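Local coordinates for NikO protein (Streptomyces tendae, PDB 4FQD) that transfers an enolpyruvyl group in an essential step of nikkomycin biosynthesis and belongs to the MurA subfamily of the EPSP synthase family, at residues Arg52-Pro57 / Asp258-Pro263; Val28-Phe33 / Leu283-Pro288; Asn22-Ala27 / Glu443-Leu448; Val339-Gln344 / Ala363-Arg368. The protein carries 4 engineered substitutions. One frame throughout, in Å; residues are numbered along the deposited sequence.

In the fold
The four contacts lie within one EPSP synthase-type chain, an inverse alpha/beta barrel. Contacts 1 and 2 are both parallel strand pairings, each joining an early strand to one more than 200 residues later, and they touch where Ile262 O approaches Phe33 N. Contact 2 is the more buried, contact 1 only partly so, with Arg52 and Asp258 exposed on one face. Contact 3, more peripheral, continues from contact 2 through Leu448, which packs on Val28; it relies on leucines and one backbone bond. Contact 4, nearest the chain's centre, makes no strand pairing: a buried serine and an arginine-aspartate salt bridge join two loops, about 5 Å from contact 2 at the nearest atoms.

Contact 1 of 4, residues Arg52-Pro57 / Asp258-Pro263; sequences RIENCP and DVTLIP. Engineered in segment 52-57: Arg52 (natural residue Pro).
The Arg52 guanidinium, an engineered side chain, has Glu54 OE2 over one face, while Asp258 OD2 of the neighbouring strand lies oblique to it. The Asp258 carboxylate is turned 85° from the guanidinium plane, and Asp258 OD2 stays 4.4 Å from Arg52 NH1, an attraction of charges beyond salt-bridge range; closer is Asp258 OD1, 3.3 Å from Arg52 CB. These groups stand on a parallel pair of strands at the edge of a mixed sheet, in which 50-54 separates 257-260 from 84-88. Val259 N donates to Arg52 O, Glu54 N to Val259 O and Leu261 N to Glu54 O. On the other face, Ile53 CG2 packs 3.6 Å from Leu261 CG, and Leu261 CD1 reaches on to Pro57 CD; helix 34-44 adjoins this side through Thr40 and Leu37. Past the strand, Asn55 takes left-handed backbone angles, and its amide swings away from its own N (chi1 -167°) to extend the ladder. Shortened to an alanine, this position is likely to leave Leu261 O without its side-chain N-H donor and the turn less firmly tied to the strand. Asn55 ND2 meets Leu261 O at 2.9 Å, with the oxygen in the amide plane but the donor above the carbonyl plane.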
loop_
_atom_site.group_PDB
_atom_site.type_symbol
_atom_site.label_atom_id
_atom_site.label_comp_id
_atom_site.label_asym_id
_atom_site.label_seq_id
_atom_site.Cartn_x
_atom_site.Cartn_y
_atom_site.Cartn_z
ATOM N N ARG A 52 2.128 -40.397 -2.142
ATOM C CA ARG A 52 1.477 -40.278 -3.440
ATOM C C ARG A 52 0.902 -38.883 -3.641
ATOM O O ARG A 52 -0.002 -38.461 -2.919
ATOM C CB ARG A 52 0.379 -41.330 -3.599
ATOM C CG ARG A 52 -0.273 -41.309 -4.968
ATOM C CD ARG A 52 -1.331 -42.385 -5.117
ATOM N NE ARG A 52 -1.856 -42.418 -6.479
ATOM C CZ ARG A 52 -2.848 -43.205 -6.881
ATOM N NH1 ARG A 52 -3.432 -44.029 -6.023
ATOM N NH2 ARG A 52 -3.259 -43.164 -8.142
ATOM N N ILE A 53 1.427 -38.173 -4.633
ATOM C CA ILE A 53 1.022 -36.798 -4.889
ATOM C C ILE A 53 0.163 -36.695 -6.145
ATOM O O ILE A 53 0.672 -36.762 -7.264
ATOM C CB ILE A 53 2.247 -35.879 -5.042
ATOM C CG1 ILE A 53 3.208 -36.073 -3.867
ATOM C CG2 ILE A 53 1.816 -34.430 -5.152
ATOM C CD1 ILE A 53 4.479 -35.262 -3.977
ATOM N N GLU A 54 -1.142 -36.534 -5.954
ATOM C CA GLU A 54 -2.059 -36.378 -7.077
ATOM C C GLU A 54 -2.137 -34.917 -7.503
ATOM O O GLU A 54 -1.742 -34.024 -6.751
ATOM C CB GLU A 54 -3.448 -36.907 -6.720
ATOM C CG GLU A 54 -3.447 -38.345 -6.236
ATOM C CD GLU A 54 -4.647 -39.125 -6.732
ATOM O OE1 GLU A 54 -5.305 -38.660 -7.686
ATOM O OE2 GLU A 54 -4.931 -40.203 -6.169
ATOM N N ASN A 55 -2.653 -34.686 -8.708
ATOM C CA ASN A 55 -2.696 -33.352 -9.299
ATOM C C ASN A 55 -1.311 -32.710 -9.294
ATOM O O ASN A 55 -1.150 -31.549 -8.924
ATOM C CB ASN A 55 -3.713 -32.459 -8.577
ATOM C CG ASN A 55 -4.017 -31.180 -9.339
ATOM O OD1 ASN A 55 -4.006 -31.159 -10.569
ATOM N ND2 ASN A 55 -4.279 -30.103 -8.606
ATOM N N CYS A 56 -0.309 -33.488 -9.689
ATOM C CA CYS A 56 1.062 -33.000 -9.724
ATOM C C CYS A 56 1.372 -32.364 -11.073
ATOM O O CYS A 56 1.155 -32.978 -12.117
ATOM C CB CYS A 56 2.048 -34.133 -9.432
ATOM S SG CYS A 56 3.784 -33.627 -9.444
ATOM N N PRO A 57 1.880 -31.125 -11.052
ATOM C CA PRO A 57 2.190 -30.393 -12.283
ATOM C C PRO A 57 3.370 -31.006 -13.031
ATOM O O PRO A 57 4.342 -31.438 -12.410
ATOM C CB PRO A 57 2.554 -28.995 -11.774
ATOM C CG PRO A 57 3.045 -29.219 -10.386
ATOM C CD PRO A 57 2.223 -30.352 -9.845
ATOM N N ASP A 258 -1.441 -40.020 1.061
ATOM C CA ASP A 258 -2.076 -39.676 -0.204
ATOM C C ASP A 258 -2.525 -38.220 -0.159
ATOM O O ASP A 258 -3.317 -37.836 0.703
ATOM C CB ASP A 258 -3.279 -40.581 -0.471
ATOM C CG ASP A 258 -2.920 -41.804 -1.291
ATOM O OD1 ASP A 258 -1.743 -42.219 -1.264
ATOM O OD2 ASP A 258 -3.818 -42.350 -1.966
ATOM N N VAL A 259 -2.020 -37.410 -1.082
ATOM C CA VAL A 259 -2.352 -35.990 -1.093
ATOM C C VAL A 259 -2.627 -35.458 -2.500
ATOM O O VAL A 259 -1.883 -35.732 -3.442
ATOM C CB VAL A 259 -1.250 -35.148 -0.400
ATOM C CG1 VAL A 259 0.110 -35.416 -1.027
ATOM C CG2 VAL A 259 -1.593 -33.665 -0.445
ATOM N N THR A 260 -3.717 -34.709 -2.635
ATOM C CA THR A 260 -4.050 -34.054 -3.893
ATOM C C THR A 260 -3.708 -32.570 -3.810
ATOM O O THR A 260 -4.305 -31.832 -3.025
ATOM C CB THR A 260 -5.541 -34.212 -4.228
ATOM O OG1 THR A 260 -5.881 -35.604 -4.254
ATOM C CG2 THR A 260 -5.850 -33.592 -5.582
ATOM N N LEU A 261 -2.745 -32.140 -4.619
ATOM C CA LEU A 261 -2.264 -30.763 -4.578
ATOM C C LEU A 261 -3.349 -29.736 -4.873
ATOM O O LEU A 261 -4.230 -29.961 -5.703
ATOM C CB LEU A 261 -1.104 -30.560 -5.554
ATOM C CG LEU A 261 0.231 -31.213 -5.201
ATOM C CD1 LEU A 261 1.295 -30.835 -6.220
ATOM C CD2 LEU A 261 0.667 -30.830 -3.796
ATOM N N ILE A 262 -3.274 -28.609 -4.177
ATOM C CA ILE A 262 -4.126 -27.467 -4.461
ATOM C C ILE A 262 -3.742 -26.923 -5.838
ATOM O O ILE A 262 -2.561 -26.904 -6.187
ATOM C CB ILE A 262 -3.972 -26.381 -3.362
ATOM C CG1 ILE A 262 -4.942 -25.220 -3.578
ATOM C CG2 ILE A 262 -2.536 -25.879 -3.282
ATOM C CD1 ILE A 262 -4.938 -24.218 -2.444
ATOM N N PRO A 263 -4.741 -26.529 -6.646
ATOM C CA PRO A 263 -4.462 -25.943 -7.961
ATOM C C PRO A 263 -3.502 -24.762 -7.862
ATOM O O PRO A 263 -3.562 -24.008 -6.889
ATOM C CB PRO A 263 -5.839 -25.472 -8.425
ATOM C CG PRO A 263 -6.779 -26.434 -7.787
ATOM C CD PRO A 263 -6.183 -26.753 -6.441
#

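Contact 2 of 4, residues Val28-Phe33 / Leu283-Pro288; sequences VRTSGF and LRITGP
Strands 27-29 and 283-286 run parallel at the edge of a mixed four-stranded sheet of the inverse barrel, with Val28 beside Ile285 and Arg29 beside Thr286. Three backbone bonds join them: Val28 N to Arg284 O, Thr286 N to Val28 O, and Thr30 N to Thr286 O. On the buried face Val28 and Ile285 run alongside each other in the same direction, with Val28 CG2 3.7 Å from Ile285 CG1. Thr30 approaches Ile285 at about a right angle and sets its CG2 3.7 Å from Ile285 CG2. With chi1 58°, Thr30 OG1 sits between its own N and carbonyl carbon and turns back to give Thr286 O a second donor at 2.9 Å. That carbonyl is therefore gripped by both the N-H and the hydroxyl of one residue. A valine in place of Thr30 would probably leave Thr286 O with the backbone donor alone. Gly287 CA lies 3.4 Å from Thr30 OG1, and a side chain at this glycine would run into the hydroxyl. On the opposite face Thr286 OG1 comes 3.4 Å from Arg29 CB, while Arg284 turns to a salt bridge with Glu317. Trp271 of helix 265-278 packs against Val28 and Ile285, and strand 317-320 continues the sheet beyond 283-286, its Val318 joined to Ile285 by backbone hydrogen bonding.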
loop_
_atom_site.group_PDB
_atom_site.type_symbol
_atom_site.label_atom_id
_atom_site.label_comp_id
_atom_site.label_asym_id
_atom_site.label_seq_id
_atom_site.Cartn_x
_atom_site.Cartn_y
_atom_site.Cartn_z
ATOM N N VAL A 28 -9.945 -24.379 -19.767
ATOM C CA VAL A 28 -8.579 -24.655 -19.340
ATOM C C VAL A 28 -8.569 -25.426 -18.025
ATOM O O VAL A 28 -9.382 -25.169 -17.137
ATOM C CB VAL A 28 -7.758 -23.357 -19.175
ATOM C CG1 VAL A 28 -7.464 -22.736 -20.529
ATOM C CG2 VAL A 28 -8.490 -22.371 -18.279
ATOM N N ARG A 29 -7.652 -26.379 -17.908
ATOM C CA ARG A 29 -7.482 -27.108 -16.659
ATOM C C ARG A 29 -6.156 -26.735 -16.009
ATOM O O ARG A 29 -5.114 -26.705 -16.664
ATOM C CB ARG A 29 -7.581 -28.623 -16.879
ATOM C CG ARG A 29 -6.575 -29.188 -17.865
ATOM C CD ARG A 29 -6.710 -30.699 -17.986
ATOM N NE ARG A 29 -6.463 -31.382 -16.718
ATOM C CZ ARG A 29 -7.282 -32.280 -16.181
ATOM N NH1 ARG A 29 -8.409 -32.608 -16.799
ATOM N NH2 ARG A 29 -6.975 -32.854 -15.024
ATOM N N THR A 30 -6.207 -26.438 -14.716
ATOM C CA THR A 30 -5.020 -26.018 -13.986
ATOM C C THR A 30 -4.194 -27.209 -13.525
ATOM O O THR A 30 -4.697 -28.328 -13.423
ATOM C CB THR A 30 -5.392 -25.169 -12.756
ATOM O OG1 THR A 30 -6.258 -25.923 -11.900
ATOM C CG2 THR A 30 -6.096 -23.890 -13.183
ATOM N N SER A 31 -2.919 -26.959 -13.253
ATOM C CA SER A 31 -2.051 -27.966 -12.661
ATOM C C SER A 31 -1.854 -27.649 -11.185
ATOM O O SER A 31 -2.212 -26.565 -10.724
ATOM C CB SER A 31 -0.704 -28.013 -13.383
ATOM O OG SER A 31 -0.861 -28.437 -14.727
ATOM N N GLY A 32 -1.287 -28.598 -10.447
ATOM C CA GLY A 32 -1.078 -28.432 -9.020
ATOM C C GLY A 32 -0.100 -27.325 -8.683
ATOM O O GLY A 32 0.716 -26.928 -9.516
ATOM N N PHE A 33 -0.189 -26.829 -7.453
ATOM C CA PHE A 33 0.672 -25.748 -6.988
ATOM C C PHE A 33 2.133 -26.183 -6.972
ATOM O O PHE A 33 2.503 -27.142 -6.295
ATOM C CB PHE A 33 0.245 -25.290 -5.591
ATOM C CG PHE A 33 0.751 -23.924 -5.213
ATOM C CD1 PHE A 33 1.274 -23.068 -6.169
ATOM C CD2 PHE A 33 0.702 -23.496 -3.895
ATOM C CE1 PHE A 33 1.738 -21.811 -5.818
ATOM C CE2 PHE A 33 1.164 -22.243 -3.537
ATOM C CZ PHE A 33 1.682 -21.399 -4.498
ATOM N N LEU A 283 -14.596 -17.591 -19.668
ATOM C CA LEU A 283 -13.582 -18.638 -19.693
ATOM C C LEU A 283 -13.678 -19.545 -18.472
ATOM O O LEU A 283 -13.492 -19.102 -17.337
ATOM C CB LEU A 283 -12.186 -18.019 -19.772
ATOM C CG LEU A 283 -11.033 -19.002 -19.977
ATOM C CD1 LEU A 283 -11.130 -19.651 -21.348
ATOM C CD2 LEU A 283 -9.692 -18.310 -19.798
ATOM N N ARG A 284 -13.964 -20.819 -18.713
ATOM C CA ARG A 284 -14.083 -21.790 -17.634
ATOM C C ARG A 284 -12.708 -22.325 -17.249
ATOM O O ARG A 284 -11.960 -22.814 -18.097
ATOM C CB ARG A 284 -15.007 -22.934 -18.049
ATOM C CG ARG A 284 -15.898 -23.452 -16.933
ATOM C CD ARG A 284 -16.939 -24.418 -17.473
ATOM N NE ARG A 284 -16.321 -25.580 -18.105
ATOM C CZ ARG A 284 -16.048 -26.715 -17.471
ATOM N NH1 ARG A 284 -16.341 -26.842 -16.186
ATOM N NH2 ARG A 284 -15.484 -27.722 -18.119
ATOM N N ILE A 285 -12.376 -22.220 -15.966
ATOM C CA ILE A 285 -11.077 -22.653 -15.462
ATOM C C ILE A 285 -11.264 -23.724 -14.391
ATOM O O ILE A 285 -11.777 -23.445 -13.308
ATOM C CB ILE A 285 -10.296 -21.470 -14.863
ATOM C CG1 ILE A 285 -10.319 -20.277 -15.822
ATOM C CG2 ILE A 285 -8.870 -21.882 -14.537
ATOM C CD1 ILE A 285 -9.930 -18.965 -15.176
ATOM N N THR A 286 -10.842 -24.947 -14.694
ATOM C CA THR A 286 -11.090 -26.077 -13.803
ATOM C C THR A 286 -9.862 -26.497 -13.000
ATOM O O THR A 286 -8.729 -26.160 -13.342
ATOM C CB THR A 286 -11.615 -27.302 -14.577
ATOM O OG1 THR A 286 -10.598 -27.782 -15.467
ATOM C CG2 THR A 286 -12.859 -26.937 -15.378
ATOM N N GLY A 287 -10.107 -27.244 -11.928
ATOM C CA GLY A 287 -9.051 -27.742 -11.067
ATOM C C GLY A 287 -9.647 -28.352 -9.816
ATOM O O GLY A 287 -10.548 -27.769 -9.216
ATOM N N PRO A 288 -9.154 -29.535 -9.417
ATOM C CA PRO A 288 -9.683 -30.231 -8.239
ATOM C C PRO A 288 -9.476 -29.426 -6.959
ATOM O O PRO A 288 -8.341 -29.228 -6.527
ATOM C CB PRO A 288 -8.865 -31.527 -8.196
ATOM C CG PRO A 288 -7.622 -31.223 -8.964
ATOM C CD PRO A 288 -8.037 -30.267 -10.039
#

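Contact 3 of 4, residues Asn22-Ala27 / Glu443-Leu448; sequences NRLSGA and EDLVKL
Leu448 overlaps the backbone of Ser25, its CD2 branch resting 3.4 Å from Ser25 O and its CB 3.9 Å from Leu24 CB. The contact joins the C-terminal end of helix 441-447 to the loop that leads from strand 14-19 into strand 27-29 of the inverse barrel, so residues near the two ends of the chain meet here. In Leu24, CG stands opposite its own carbonyl carbon (chi1 -54°), and its side chain meets that of Leu445 at a slant, with Leu24 CD1 3.9 Å from Leu445 CD2. Trp271 of helix 265-278 touches both Leu445 and Leu448, while Leu278 of the same helix lies against Leu24, which completes an apolar layer between loop and helices. Gly26 passes close by, its CA 4.0 Å from Leu448 CD2; a CB would be tight against that methyl, and the backbone angles would also jam it against the preceding carbonyl. On the helix itself, Lys447 NZ pairs with Asp444 OD1, an oxygen that also meets Arg439. The polar tie between the segments is made by the backbone: Leu448 O receives Ser25 N at 2.9 Å on a lone pair in the carbonyl plane, and the CA of Leu24 approaches the same oxygen at 3.3 Å.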
loop_
_atom_site.group_PDB
_atom_site.type_symbol
_atom_site.label_atom_id
_atom_site.label_comp_id
_atom_site.label_asym_id
_atom_site.label_seq_id
_atom_site.Cartn_x
_atom_site.Cartn_y
_atom_site.Cartn_z
ATOM N N ASN A 22 -6.805 -11.898 -31.763
ATOM C CA ASN A 22 -7.772 -12.985 -31.819
ATOM C C ASN A 22 -8.390 -13.269 -30.455
ATOM O O ASN A 22 -7.699 -13.265 -29.436
ATOM C CB ASN A 22 -7.123 -14.251 -32.381
ATOM C CG ASN A 22 -6.552 -14.045 -33.768
ATOM O OD1 ASN A 22 -7.287 -13.999 -34.754
ATOM N ND2 ASN A 22 -5.232 -13.922 -33.854
ATOM N N ARG A 23 -9.695 -13.513 -30.444
ATOM C CA ARG A 23 -10.409 -13.808 -29.207
ATOM C C ARG A 23 -10.257 -15.271 -28.805
ATOM O O ARG A 23 -10.407 -16.172 -29.629
ATOM C CB ARG A 23 -11.888 -13.444 -29.346
ATOM C CG ARG A 23 -12.154 -11.952 -29.253
ATOM C CD ARG A 23 -11.938 -11.457 -27.834
ATOM N NE ARG A 23 -11.700 -10.020 -27.775
ATOM C CZ ARG A 23 -11.566 -9.333 -26.645
ATOM N NH1 ARG A 23 -11.658 -9.952 -25.476
ATOM N NH2 ARG A 23 -11.347 -8.026 -26.682
ATOM N N LEU A 24 -9.955 -15.497 -27.531
ATOM C CA LEU A 24 -9.777 -16.846 -27.013
ATOM C C LEU A 24 -11.100 -17.417 -26.519
ATOM O O LEU A 24 -11.963 -16.683 -26.043
ATOM C CB LEU A 24 -8.753 -16.851 -25.876
ATOM C CG LEU A 24 -7.390 -16.229 -26.180
ATOM C CD1 LEU A 24 -6.458 -16.372 -24.986
ATOM C CD2 LEU A 24 -6.777 -16.852 -27.422
ATOM N N SER A 25 -11.252 -18.732 -26.634
ATOM C CA SER A 25 -12.452 -19.408 -26.153
ATOM C C SER A 25 -12.170 -20.877 -25.864
ATOM O O SER A 25 -11.273 -21.477 -26.459
ATOM C CB SER A 25 -13.591 -19.281 -27.168
ATOM O OG SER A 25 -13.264 -19.924 -28.386
ATOM N N GLY A 26 -12.942 -21.451 -24.948
ATOM C CA GLY A 26 -12.777 -22.843 -24.578
ATOM C C GLY A 26 -12.654 -23.028 -23.078
ATOM O O GLY A 26 -13.099 -22.185 -22.298
ATOM N N ALA A 27 -12.047 -24.138 -22.674
ATOM C CA ALA A 27 -11.849 -24.430 -21.262
ATOM C C ALA A 27 -10.385 -24.729 -20.970
ATOM O O ALA A 27 -9.668 -25.259 -21.819
ATOM C CB ALA A 27 -12.726 -25.596 -20.833
ATOM N N GLU A 443 1.130 -23.707 -25.568
ATOM C CA GLU A 443 0.239 -24.727 -26.112
ATOM C C GLU A 443 -1.192 -24.559 -25.610
ATOM O O GLU A 443 -2.147 -24.707 -26.374
ATOM C CB GLU A 443 0.750 -26.126 -25.767
ATOM C CG GLU A 443 -0.163 -27.248 -26.231
ATOM C CD GLU A 443 0.282 -28.608 -25.729
ATOM O OE1 GLU A 443 1.444 -28.988 -25.986
ATOM O OE2 GLU A 443 -0.529 -29.294 -25.071
ATOM N N ASP A 444 -1.335 -24.248 -24.325
ATOM C CA ASP A 444 -2.652 -24.054 -23.726
ATOM C C ASP A 444 -3.367 -22.841 -24.313
ATOM O O ASP A 444 -4.579 -22.868 -24.524
ATOM C CB ASP A 444 -2.545 -23.922 -22.206
ATOM C CG ASP A 444 -2.227 -25.239 -21.528
ATOM O OD1 ASP A 444 -2.529 -26.298 -22.118
ATOM O OD2 ASP A 444 -1.680 -25.219 -20.405
ATOM N N LEU A 445 -2.609 -21.780 -24.574
ATOM C CA LEU A 445 -3.166 -20.565 -25.160
ATOM C C LEU A 445 -3.569 -20.783 -26.615
ATOM O O LEU A 445 -4.664 -20.399 -27.025
ATOM C CB LEU A 445 -2.170 -19.409 -25.052
ATOM C CG LEU A 445 -2.055 -18.747 -23.677
ATOM C CD1 LEU A 445 -0.900 -17.763 -23.651
ATOM C CD2 LEU A 445 -3.357 -18.051 -23.313
ATOM N N VAL A 446 -2.676 -21.398 -27.386
ATOM C CA VAL A 446 -2.942 -21.729 -28.784
ATOM C C VAL A 446 -4.202 -22.584 -28.901
ATOM O O VAL A 446 -4.987 -22.437 -29.840
ATOM C CB VAL A 446 -1.740 -22.470 -29.417
ATOM C CG1 VAL A 446 -2.127 -23.114 -30.743
ATOM C CG2 VAL A 446 -0.566 -21.518 -29.600
ATOM N N LYS A 447 -4.396 -23.460 -27.921
ATOM C CA LYS A 447 -5.561 -24.330 -27.871
ATOM C C LYS A 447 -6.850 -23.516 -27.757
ATOM O O LYS A 447 -7.917 -23.962 -28.180
ATOM C CB LYS A 447 -5.437 -25.287 -26.685
ATOM C CG LYS A 447 -6.324 -26.513 -26.765
ATOM C CD LYS A 447 -6.167 -27.374 -25.522
ATOM C CE LYS A 447 -4.718 -27.790 -25.311
ATOM N NZ LYS A 447 -4.542 -28.554 -24.044
ATOM N N LEU A 448 -6.741 -22.319 -27.188
ATOM C CA LEU A 448 -7.894 -21.442 -27.016
ATOM C C LEU A 448 -8.122 -20.553 -28.236
ATOM O O LEU A 448 -9.115 -19.831 -28.307
ATOM C CB LEU A 448 -7.729 -20.575 -25.766
ATOM C CG LEU A 448 -7.637 -21.302 -24.423
ATOM C CD1 LEU A 448 -7.400 -20.304 -23.300
ATOM C CD2 LEU A 448 -8.896 -22.114 -24.166
#

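Contact 4 of 4, residues Val339-Gln344 / Ala363-Arg368; sequences VFSDSQ and AVWEHR
A salt bridge between Arg368 and Asp342 carries the charge in this contact. Both terminal nitrogens of Arg368 converge on one carboxylate oxygen: NH2 lies 2.5 Å and NH1 2.8 Å from Asp342 OD1. The oxygen is nearly in the guanidinium plane, yet the carboxylate is turned 68° to it; NH2 meets the anti lone pair, and NH1 arrives from above the carboxylate plane. This double hold helps fix the rotation of the guanidinium. Ser341 O lies 3.5 Å above the centre of the Arg368 guanidinium, and Ser341 OG, opposite its own backbone N (chi1 -165°), comes 3.1 Å from Arg368 CD. Ser341 OG also lies at the edge of the Trp365 ring, 4.1 Å from its CD1. Glu362 ties the two loops together by hydrogen bonds: its OE1 accepts from Ser341 OG and Gln344 NE2, its OE2 from the backbone N of Val364 and of Trp365. Trp365 also makes a cation-pi contact with Arg139 and has a sulfate about 4 Å from its side chain, probably from the crystallisation liquor. The segments follow strands 331-334 and 356-362, parallel neighbours linked through helix 344-351 in a beta-alpha-beta crossover; Ile266 of helix 265-278 touches Asp342, and Arg410 of helix 409-419 adjoins both Asp342 and Arg368.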
loop_
_atom_site.group_PDB
_atom_site.type_symbol
_atom_site.label_atom_id
_atom_site.label_comp_id
_atom_site.label_asym_id
_atom_site.label_seq_id
_atom_site.Cartn_x
_atom_site.Cartn_y
_atom_site.Cartn_z
ATOM N N VAL A 339 -1.439 -9.966 -0.908
ATOM C CA VAL A 339 -1.337 -10.298 -2.323
ATOM C C VAL A 339 0.035 -10.877 -2.654
ATOM O O VAL A 339 1.061 -10.333 -2.245
ATOM C CB VAL A 339 -1.585 -9.059 -3.204
ATOM C CG1 VAL A 339 -1.480 -9.420 -4.678
ATOM C CG2 VAL A 339 -2.946 -8.462 -2.895
ATOM N N PHE A 340 0.043 -11.986 -3.389
ATOM C CA PHE A 340 1.287 -12.612 -3.821
ATOM C C PHE A 340 2.116 -11.672 -4.686
ATOM O O PHE A 340 1.580 -10.803 -5.372
ATOM C CB PHE A 340 1.004 -13.899 -4.599
ATOM C CG PHE A 340 0.797 -15.101 -3.728
ATOM C CD1 PHE A 340 1.872 -15.704 -3.095
ATOM C CD2 PHE A 340 -0.467 -15.641 -3.557
ATOM C CE1 PHE A 340 1.688 -16.814 -2.297
ATOM C CE2 PHE A 340 -0.656 -16.752 -2.760
ATOM C CZ PHE A 340 0.423 -17.341 -2.130
ATOM N N SER A 341 3.429 -11.858 -4.652
ATOM C CA SER A 341 4.332 -11.056 -5.460
ATOM C C SER A 341 4.216 -11.453 -6.929
ATOM O O SER A 341 4.409 -10.633 -7.824
ATOM C CB SER A 341 5.769 -11.233 -4.971
ATOM O OG SER A 341 6.613 -10.225 -5.497
ATOM N N ASP A 342 3.890 -12.720 -7.164
ATOM C CA ASP A 342 3.755 -13.247 -8.518
ATOM C C ASP A 342 2.439 -12.830 -9.168
ATOM O O ASP A 342 2.293 -12.900 -10.388
ATOM C CB ASP A 342 3.869 -14.772 -8.513
ATOM C CG ASP A 342 5.269 -15.251 -8.191
ATOM O OD1 ASP A 342 6.236 -14.582 -8.610
ATOM O OD2 ASP A 342 5.405 -16.296 -7.520
ATOM N N SER A 343 1.484 -12.401 -8.349
ATOM C CA SER A 343 0.171 -12.003 -8.848
ATOM C C SER A 343 0.185 -10.567 -9.360
ATOM O O SER A 343 -0.600 -10.198 -10.235
ATOM C CB SER A 343 -0.884 -12.156 -7.749
ATOM O OG SER A 343 -0.960 -13.497 -7.296
ATOM N N GLN A 344 1.091 -9.767 -8.811
ATOM C CA GLN A 344 1.192 -8.346 -9.139
ATOM C C GLN A 344 1.361 -7.984 -10.632
ATOM O O GLN A 344 0.730 -7.034 -11.097
ATOM C CB GLN A 344 2.266 -7.680 -8.266
ATOM C CG GLN A 344 3.234 -6.787 -9.010
ATOM C CD GLN A 344 4.677 -7.135 -8.710
ATOM O OE1 GLN A 344 5.505 -7.222 -9.615
ATOM N NE2 GLN A 344 4.987 -7.333 -7.433
ATOM N N ALA A 363 6.469 -5.510 -1.442
ATOM C CA ALA A 363 6.976 -5.614 -0.077
ATOM C C ALA A 363 7.532 -7.001 0.236
ATOM O O ALA A 363 7.637 -7.386 1.400
ATOM C CB ALA A 363 5.893 -5.238 0.922
ATOM N N VAL A 364 7.880 -7.748 -0.806
ATOM C CA VAL A 364 8.494 -9.062 -0.634
ATOM C C VAL A 364 9.780 -9.169 -1.447
ATOM O O VAL A 364 10.877 -9.166 -0.891
ATOM C CB VAL A 364 7.538 -10.205 -1.040
ATOM C CG1 VAL A 364 8.215 -11.555 -0.855
ATOM C CG2 VAL A 364 6.251 -10.137 -0.233
ATOM N N TRP A 365 9.640 -9.258 -2.767
ATOM C CA TRP A 365 10.794 -9.390 -3.648
ATOM C C TRP A 365 11.143 -8.081 -4.342
ATOM O O TRP A 365 10.606 -7.765 -5.404
ATOM C CB TRP A 365 10.568 -10.491 -4.686
ATOM C CG TRP A 365 10.560 -11.862 -4.099
ATOM C CD1 TRP A 365 9.489 -12.701 -3.989
ATOM C CD2 TRP A 365 11.673 -12.554 -3.522
ATOM N NE1 TRP A 365 9.870 -13.876 -3.388
ATOM C CE2 TRP A 365 11.205 -13.810 -3.091
ATOM C CE3 TRP A 365 13.022 -12.234 -3.334
ATOM C CZ2 TRP A 365 12.038 -14.748 -2.481
ATOM C CZ3 TRP A 365 13.846 -13.166 -2.729
ATOM C CH2 TRP A 365 13.352 -14.408 -2.309
ATOM N N GLU A 366 12.053 -7.334 -3.731
ATOM C CA GLU A 366 12.538 -6.079 -4.284
ATOM C C GLU A 366 13.034 -6.244 -5.717
ATOM O O GLU A 366 13.611 -7.272 -6.065
ATOM C CB GLU A 366 13.678 -5.559 -3.417
ATOM C CG GLU A 366 14.055 -4.129 -3.691
ATOM C CD GLU A 366 12.961 -3.145 -3.320
ATOM O OE1 GLU A 366 12.141 -3.441 -2.420
ATOM O OE2 GLU A 366 12.932 -2.064 -3.941
ATOM N N HIS A 367 12.797 -5.225 -6.539
ATOM C CA HIS A 367 13.280 -5.207 -7.917
ATOM C C HIS A 367 12.750 -6.353 -8.776
ATOM O O HIS A 367 13.528 -7.153 -9.298
ATOM C CB HIS A 367 14.814 -5.210 -7.962
ATOM C CG HIS A 367 15.432 -3.894 -7.618
ATOM N ND1 HIS A 367 16.117 -3.677 -6.440
ATOM C CD2 HIS A 367 15.462 -2.721 -8.291
ATOM C CE1 HIS A 367 16.547 -2.430 -6.409
ATOM N NE2 HIS A 367 16.163 -1.826 -7.519
ATOM N N ARG A 368 11.432 -6.441 -8.917
ATOM C CA ARG A 368 10.848 -7.376 -9.876
ATOM C C ARG A 368 9.760 -6.713 -10.722
ATOM O O ARG A 368 8.718 -7.305 -11.012
ATOM C CB ARG A 368 10.346 -8.659 -9.202
ATOM C CG ARG A 368 9.197 -8.482 -8.231
ATOM C CD ARG A 368 8.684 -9.833 -7.763
ATOM N NE ARG A 368 8.115 -10.624 -8.852
ATOM C CZ ARG A 368 7.619 -11.849 -8.704
ATOM N NH1 ARG A 368 7.623 -12.429 -7.511
ATOM N NH2 ARG A 368 7.120 -12.496 -9.750
#